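Local structure of NADH oxidoreductase (Mesorhizobium loti, 3PI7) at residues Asp220-Ala223 with Thr224-Val228; Ala174-Leu177 with Cys178-Ile182; Ser247-Phe250 with Asn251-Lys255. The protein probably binds NADPH and works as an oxidoreductase on NAD(P)H, being a putative quinone reductase with a GroES-like and a Rossmann-fold part. All coordinates share one frame; numbering follows the deposited sequence.

Interaction 1: Asp220-Ala223 with Thr224-Val228; sequences DFEA and TLREV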
loop_
_atom_site.group_PDB
_atom_site.type_symbol
_atom_site.label_atom_id
_atom_site.label_comp_id
_atom_site.label_asym_id
_atom_site.label_seq_id
_atom_site.Cartn_x
_atom_site.Cartn_y
_atom_site.Cartn_z
ATOM N N ASP A 220 -8.778 -25.932 -5.673
ATOM C CA ASP A 220 -7.904 -25.842 -4.501
ATOM C C ASP A 220 -6.800 -24.780 -4.670
ATOM O O ASP A 220 -5.785 -24.849 -3.972
ATOM C CB ASP A 220 -7.285 -27.221 -4.188
ATOM C CG ASP A 220 -6.499 -27.867 -5.315
ATOM O OD1 ASP A 220 -6.603 -27.386 -6.473
ATOM O OD2 ASP A 220 -5.789 -28.862 -5.045
ATOM N N PHE A 221 -7.013 -23.783 -5.558
ATOM C CA PHE A 221 -6.031 -22.719 -5.786
ATOM C C PHE A 221 -5.522 -22.051 -4.492
ATOM O O PHE A 221 -4.308 -21.887 -4.358
ATOM C CB PHE A 221 -6.598 -21.632 -6.707
ATOM C CG PHE A 221 -5.730 -20.401 -6.759
ATOM C CD1 PHE A 221 -4.489 -20.430 -7.396
ATOM C CD2 PHE A 221 -6.123 -19.225 -6.127
ATOM C CE1 PHE A 221 -3.663 -19.305 -7.405
ATOM C CE2 PHE A 221 -5.298 -18.090 -6.154
ATOM C CZ PHE A 221 -4.068 -18.145 -6.784
ATOM N N GLU A 222 -6.430 -21.596 -3.587
ATOM C CA GLU A 222 -5.998 -20.888 -2.380
ATOM C C GLU A 222 -5.167 -21.782 -1.474
ATOM O O GLU A 222 -4.170 -21.310 -0.916
ATOM C CB GLU A 222 -7.173 -20.266 -1.607
ATOM C CG GLU A 222 -7.558 -18.908 -2.183
ATOM C CD GLU A 222 -8.025 -17.819 -1.231
ATOM O OE1 GLU A 222 -7.399 -17.644 -0.160
ATOM O OE2 GLU A 222 -8.951 -17.066 -1.612
ATOM N N ALA A 223 -5.541 -23.068 -1.355
ATOM C CA ALA A 223 -4.805 -24.031 -0.520
ATOM C C ALA A 223 -3.396 -24.284 -1.114
ATOM O O ALA A 223 -2.419 -24.216 -0.382
ATOM C CB ALA A 223 -5.582 -25.332 -0.383
ATOM N N THR A 224 -3.298 -24.478 -2.438
ATOM C CA THR A 224 -2.035 -24.635 -3.174
ATOM C C THR A 224 -1.223 -23.368 -2.984
ATOM O O THR A 224 -0.028 -23.423 -2.694
ATOM C CB THR A 224 -2.346 -24.897 -4.666
ATOM O OG1 THR A 224 -3.080 -26.102 -4.759
ATOM C CG2 THR A 224 -1.084 -25.013 -5.532
ATOM N N LEU A 225 -1.885 -22.215 -3.127
ATOM C CA LEU A 225 -1.261 -20.908 -2.958
ATOM C C LEU A 225 -0.542 -20.803 -1.610
ATOM O O LEU A 225 0.645 -20.452 -1.591
ATOM C CB LEU A 225 -2.334 -19.822 -3.119
ATOM C CG LEU A 225 -1.954 -18.362 -2.926
ATOM C CD1 LEU A 225 -0.830 -17.948 -3.868
ATOM C CD2 LEU A 225 -3.150 -17.512 -3.110
ATOM N N ARG A 226 -1.241 -21.126 -0.491
ATOM C CA ARG A 226 -0.657 -21.062 0.845
ATOM C C ARG A 226 0.520 -22.018 0.979
ATOM O O ARG A 226 1.509 -21.655 1.613
ATOM C CB ARG A 226 -1.713 -21.329 1.930
ATOM C CG ARG A 226 -2.801 -20.273 1.875
ATOM C CD ARG A 226 -3.713 -20.212 3.077
ATOM N NE ARG A 226 -4.594 -19.050 2.945
ATOM C CZ ARG A 226 -4.275 -17.818 3.332
ATOM N NH1 ARG A 226 -3.115 -17.580 3.932
ATOM N NH2 ARG A 226 -5.121 -16.820 3.137
ATOM N N GLU A 227 0.451 -23.202 0.356
ATOM C CA GLU A 227 1.569 -24.156 0.418
ATOM C C GLU A 227 2.778 -23.576 -0.285
ATOM O O GLU A 227 3.885 -23.631 0.242
ATOM C CB GLU A 227 1.175 -25.497 -0.207
ATOM C CG GLU A 227 0.225 -26.326 0.652
ATOM C CD GLU A 227 -0.289 -27.571 -0.040
ATOM O OE1 GLU A 227 0.359 -28.025 -1.007
ATOM O OE2 GLU A 227 -1.304 -28.136 0.427
ATOM N N VAL A 228 2.557 -22.946 -1.435
ATOM C CA VAL A 228 3.672 -22.355 -2.199
ATOM C C VAL A 228 4.247 -21.137 -1.444
ATOM O O VAL A 228 5.465 -20.957 -1.409
ATOM C CB VAL A 228 3.215 -21.994 -3.642
ATOM C CG1 VAL A 228 4.338 -21.269 -4.394
ATOM C CG2 VAL A 228 2.809 -23.271 -4.392
#

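Interaction 2: Ala174-Leu177 with Cys178-Ile182; sequences ASQL and CKLII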
loop_
_atom_site.group_PDB
_atom_site.type_symbol
_atom_site.label_atom_id
_atom_site.label_comp_id
_atom_site.label_asym_id
_atom_site.label_seq_id
_atom_site.Cartn_x
_atom_site.Cartn_y
_atom_site.Cartn_z
ATOM N N ALA A 174 1.241 -15.494 -18.261
ATOM C CA ALA A 174 1.517 -15.760 -19.670
ATOM C C ALA A 174 1.716 -14.503 -20.513
ATOM O O ALA A 174 1.935 -14.622 -21.724
ATOM C CB ALA A 174 0.396 -16.591 -20.249
ATOM N N SER A 175 1.640 -13.308 -19.910
ATOM C CA SER A 175 1.793 -12.063 -20.666
ATOM C C SER A 175 3.232 -11.909 -21.178
ATOM O O SER A 175 4.139 -12.489 -20.587
ATOM C CB SER A 175 1.402 -10.871 -19.799
ATOM O OG SER A 175 2.372 -10.632 -18.795
ATOM N N GLN A 176 3.446 -11.168 -22.293
ATOM C CA GLN A 176 4.812 -10.982 -22.799
ATOM C C GLN A 176 5.756 -10.411 -21.724
ATOM O O GLN A 176 6.898 -10.851 -21.601
ATOM C CB GLN A 176 4.840 -10.075 -24.031
ATOM C CG GLN A 176 6.245 -9.958 -24.630
ATOM C CD GLN A 176 6.769 -11.309 -25.064
ATOM O OE1 GLN A 176 7.713 -11.856 -24.471
ATOM N NE2 GLN A 176 6.088 -11.924 -26.028
ATOM N N LEU A 177 5.275 -9.432 -20.953
ATOM C CA LEU A 177 6.073 -8.815 -19.904
ATOM C C LEU A 177 6.539 -9.868 -18.864
ATOM O O LEU A 177 7.743 -9.938 -18.530
ATOM C CB LEU A 177 5.252 -7.708 -19.249
ATOM C CG LEU A 177 5.860 -6.983 -18.056
ATOM C CD1 LEU A 177 7.276 -6.474 -18.343
ATOM C CD2 LEU A 177 4.978 -5.814 -17.662
ATOM N N CYS A 178 5.596 -10.690 -18.383
ATOM C CA CYS A 178 5.931 -11.718 -17.393
ATOM C C CYS A 178 6.936 -12.696 -17.972
ATOM O O CYS A 178 7.880 -13.088 -17.271
ATOM C CB CYS A 178 4.681 -12.424 -16.886
ATOM S SG CYS A 178 3.658 -11.398 -15.797
ATOM N N LYS A 179 6.794 -13.044 -19.258
ATOM C CA LYS A 179 7.744 -13.944 -19.883
ATOM C C LYS A 179 9.138 -13.326 -19.943
ATOM O O LYS A 179 10.106 -14.042 -19.723
ATOM C CB LYS A 179 7.262 -14.394 -21.270
ATOM C CG LYS A 179 5.982 -15.226 -21.160
ATOM C CD LYS A 179 5.648 -16.027 -22.423
ATOM C CE LYS A 179 5.127 -15.186 -23.553
ATOM N NZ LYS A 179 4.606 -16.060 -24.640
ATOM N N LEU A 180 9.267 -12.009 -20.191
ATOM C CA LEU A 180 10.595 -11.377 -20.169
ATOM C C LEU A 180 11.197 -11.431 -18.747
ATOM O O LEU A 180 12.393 -11.674 -18.577
ATOM C CB LEU A 180 10.509 -9.912 -20.630
ATOM C CG LEU A 180 10.226 -9.646 -22.112
ATOM C CD1 LEU A 180 10.026 -8.189 -22.341
ATOM C CD2 LEU A 180 11.320 -10.187 -22.996
ATOM N N ILE A 181 10.376 -11.156 -17.729
ATOM C CA ILE A 181 10.846 -11.165 -16.335
ATOM C C ILE A 181 11.240 -12.576 -15.934
ATOM O O ILE A 181 12.266 -12.748 -15.292
ATOM C CB ILE A 181 9.801 -10.542 -15.368
ATOM C CG1 ILE A 181 9.615 -9.066 -15.753
ATOM C CG2 ILE A 181 10.278 -10.657 -13.869
ATOM C CD1 ILE A 181 8.529 -8.309 -14.993
ATOM N N ILE A 182 10.445 -13.577 -16.347
ATOM C CA ILE A 182 10.754 -14.984 -16.040
ATOM C C ILE A 182 12.170 -15.320 -16.580
ATOM O O ILE A 182 12.974 -15.897 -15.842
ATOM C CB ILE A 182 9.658 -15.962 -16.559
ATOM C CG1 ILE A 182 8.366 -15.819 -15.739
ATOM C CG2 ILE A 182 10.164 -17.415 -16.451
ATOM C CD1 ILE A 182 7.100 -16.442 -16.359
HETATM O O HOH W 1 2.405 -16.924 -23.104
#

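Interaction 3: Ser247-Phe250 with Asn251-Lys255; sequences SAIF and NAMPK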
loop_
_atom_site.group_PDB
_atom_site.type_symbol
_atom_site.label_atom_id
_atom_site.label_comp_id
_atom_site.label_asym_id
_atom_site.label_seq_id
_atom_site.Cartn_x
_atom_site.Cartn_y
_atom_site.Cartn_z
ATOM N N SER A 247 -5.974 -10.072 -4.352
ATOM C CA SER A 247 -6.346 -9.955 -2.939
ATOM C C SER A 247 -5.940 -11.227 -2.193
ATOM O O SER A 247 -5.353 -11.145 -1.109
ATOM C CB SER A 247 -7.846 -9.721 -2.805
ATOM O OG SER A 247 -8.213 -9.726 -1.436
ATOM N N ALA A 248 -6.228 -12.399 -2.790
ATOM C CA ALA A 248 -5.905 -13.719 -2.234
ATOM C C ALA A 248 -4.415 -13.925 -2.157
ATOM O O ALA A 248 -3.905 -14.405 -1.141
ATOM C CB ALA A 248 -6.535 -14.812 -3.087
ATOM N N ILE A 249 -3.690 -13.556 -3.235
ATOM C CA ILE A 249 -2.238 -13.725 -3.256
ATOM C C ILE A 249 -1.613 -12.890 -2.137
ATOM O O ILE A 249 -0.874 -13.412 -1.339
ATOM C CB ILE A 249 -1.688 -13.337 -4.645
ATOM C CG1 ILE A 249 -2.103 -14.405 -5.687
ATOM C CG2 ILE A 249 -0.150 -13.157 -4.595
ATOM C CD1 ILE A 249 -1.836 -13.954 -7.113
ATOM N N PHE A 250 -1.915 -11.583 -2.099
ATOM C CA PHE A 250 -1.389 -10.699 -1.083
ATOM C C PHE A 250 -1.654 -11.234 0.320
ATOM O O PHE A 250 -0.753 -11.260 1.156
ATOM C CB PHE A 250 -2.019 -9.324 -1.249
ATOM C CG PHE A 250 -1.503 -8.308 -0.261
ATOM C CD1 PHE A 250 -0.162 -7.923 -0.271
ATOM C CD2 PHE A 250 -2.373 -7.672 0.628
ATOM C CE1 PHE A 250 0.305 -6.938 0.597
ATOM C CE2 PHE A 250 -1.911 -6.673 1.485
ATOM C CZ PHE A 250 -0.574 -6.312 1.461
ATOM N N ASN A 251 -2.882 -11.685 0.569
ATOM C CA ASN A 251 -3.269 -12.226 1.862
ATOM C C ASN A 251 -2.397 -13.424 2.285
ATOM O O ASN A 251 -2.059 -13.564 3.465
ATOM C CB ASN A 251 -4.729 -12.661 1.784
ATOM C CG ASN A 251 -5.315 -13.093 3.104
ATOM O OD1 ASN A 251 -5.650 -14.265 3.306
ATOM N ND2 ASN A 251 -5.406 -12.175 4.026
ATOM N N ALA A 252 -2.019 -14.278 1.325
ATOM C CA ALA A 252 -1.253 -15.497 1.600
ATOM C C ALA A 252 0.248 -15.234 1.694
ATOM O O ALA A 252 0.991 -16.107 2.169
ATOM C CB ALA A 252 -1.517 -16.542 0.520
HETATM N N MSE A 253 0.702 -14.056 1.246
HETATM C CA MSE A 253 2.135 -13.824 1.254
HETATM C C MSE A 253 2.684 -13.612 2.668
HETATM O O MSE A 253 1.942 -13.225 3.600
HETATM C CB MSE A 253 2.502 -12.652 0.344
HETATM C CG MSE A 253 2.426 -13.007 -1.107
HETATM SE SE MSE A 253 2.594 -11.390 -2.096
HETATM C CE MSE A 253 4.606 -11.278 -2.132
ATOM N N PRO A 254 4.010 -13.873 2.855
ATOM C CA PRO A 254 4.579 -13.717 4.193
ATOM C C PRO A 254 4.771 -12.251 4.562
ATOM O O PRO A 254 4.471 -11.338 3.772
ATOM C CB PRO A 254 5.931 -14.430 4.084
ATOM C CG PRO A 254 6.334 -14.252 2.685
ATOM C CD PRO A 254 5.039 -14.374 1.901
ATOM N N LYS A 255 5.317 -12.038 5.776
ATOM C CA LYS A 255 5.581 -10.704 6.289
ATOM C C LYS A 255 6.525 -9.924 5.355
ATOM O O LYS A 255 7.396 -10.495 4.680
ATOM C CB LYS A 255 6.162 -10.766 7.714
ATOM C CG LYS A 255 7.517 -11.441 7.829
ATOM C CD LYS A 255 7.900 -11.709 9.285
ATOM C CE LYS A 255 9.104 -12.623 9.382
#

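Interaction 1: Asp220-Ala223 with Thr224-Val228
Phe221 and Leu225, one turn apart, form the packed side of the first turns of helix 221-232, a helix of the Rossmann fold. Leu225 CB stands over one face of the Phe221 ring, and its CD2 branch reaches the rim atom Phe221 CE2 at 3.8 Å. With CG anti to the backbone N, beside the carbonyl carbon (chi1 169°), the ring is carried forward along the helix toward Leu225. Phe221 also packs on Leu214 of strand 212-215 and Leu245 of helix 243-252. In the backbone, Leu225 N bonds to Phe221 O at 2.7 Å, a short bond in an otherwise regular i to i+4 series.

Asp220, Ala223 and Glu227 make up the looser, exposed side; Asp220 holds the N-cap position, but its carboxylate makes no capping bond. Glu222 and Arg226 run side by side at the border with helix 243-252; in the conformer of Arg226 given, one of two, Glu222 OE1 stays 4.1 Å from Arg226 NH2, beyond a salt bridge, and Glu222 pairs with Arg273, Arg226 with Asn251. Asp220 O takes two donors, the amide and the hydroxyl of Thr224. A valine in place of Thr224 would probably leave Asp220 O with the amide alone and the first turn without its side-chain tie. The Thr224 N to Asp220 O bond is nearly straight at 2.9 Å, whereas Thr224 OG1 reaches the same oxygen from above the carbonyl plane at 3.1 Å.

Interaction 2: Ala174-Leu177 with Cys178-Ile182
The carboxamide of Gln176, the one flat side-chain group here, bends back over the following turn and meets aliphatic carbons of Lys179 and Leu180. Lys179 CB stands well off the amide plane, 4.1 Å from Gln176 OE1, and the two side chains cross at about a right angle. Leu180 comes up from another direction, its CG also 4.1 Å from Gln176 OE1. The extended first torsion of Gln176 (CG opposite the backbone N, chi1 -176°) sends the chain outward, and the bend at chi2 brings the oxygen back over the helix.

Ser175 is the N-cap of helix 176-188. Its hydroxyl, turned in between its own N and carbonyl carbon (chi1 72°), accepts the first-turn amide: Cys178 N to Ser175 OG measures 3.3 Å with an N-H...O angle of 162°. The same hydroxyl bonds to Ala172 O, so the cap is tied to the loop before it. Ser175 O receives Lys179 N at 3.0 Å.

The Lys179 chain, bent at chi3, runs back past the carbonyls of this loop. A water joins its end to the backbone, donating to Ala174 O at 2.7 Å and accepting from Lys179 NZ at 2.8 Å. On another side of the helix Leu177 and Ile181 lie alongside each other, pointing the same way, with Leu177 CD1 at 4.0 Å from Ile181 CD1.

Strand 167-170, helix 176-188 and strand 191-196 make a Rossmann beta-alpha-beta unit. Ile181 packs on Phe168 and Met170 of the first strand and on Ala153 and Met156 of helix 148-163, while Lys179 lies against Leu205 and Ile208 of helix 202-208.

Interaction 3: Ser247-Phe250 with Asn251-Lys255
Phe250 O, near the end of helix 243-252, accepts from two donors: Met253 N at 3.2 Å, and Lys283 NZ from farther along the chain. Met253 N arrives steeply above the carbonyl plane, 67° out of it, as expected where the chain tightens from i to i+4 toward i to i+3 bonding. Ile249 O takes two weak bonds, one from Ala252 N at 3.0 Å and one from Met253 N. One turn earlier the pattern is regular, with Asn251 N bonded to Ser247 O at 3.0 Å.

Lys283 also bonds to Met253 O and makes a cation-pi contact with the Phe250 ring, placing a positive charge at the carboxyl end of the helix, where it would probably offset the helix dipole. Phe250 CG, anti to the backbone N and beside the carbonyl carbon (chi1 -178°), lies 3.7 Å from Asn251 N, and the ring beyond it meets Trp259.

Asn251 lays its CB 3.3 Å from Ser247 O, while its amide leads off to Arg226, which OD1 probably holds by a hydrogen bond. Met253, present as selenomethionine, is the first residue to leave helical geometry. Its CG passes 3.3 Å from Ile249 O, and in the conformer given, one of two, SE approaches Ile249 CG2 at 4.1 Å, the two side chains meeting at a slant.

Ile249 and Met253 both pack on Phe237 of strand 236-239. The helix end belongs to a Rossmann beta-alpha-beta crossover, from strand 236-239 through helix 243-252 to strand 258-261.

Overall arrangement
All three contacts lie on helices flanking the six-stranded parallel sheet of the Rossmann domain. Interaction 2 comes first along the chain, then interaction 1, then interaction 3. Helices 221-232 and 243-252 are direct neighbours: interactions 1 and 3 have centres 11 Å apart and touch through a probable side-chain hydrogen bond and packing. Interaction 2 stands apart, its centre 22 Å from interaction 1 and 21 Å from interaction 3. It opens the helix after strand 167-170, where Rossmann folds commonly bind the dinucleotide, whereas interactions 1 and 3 lie within two neighbouring helices, centred 28 and 25 Å from the centre of the chain, whose side chains pack on the sheet strands.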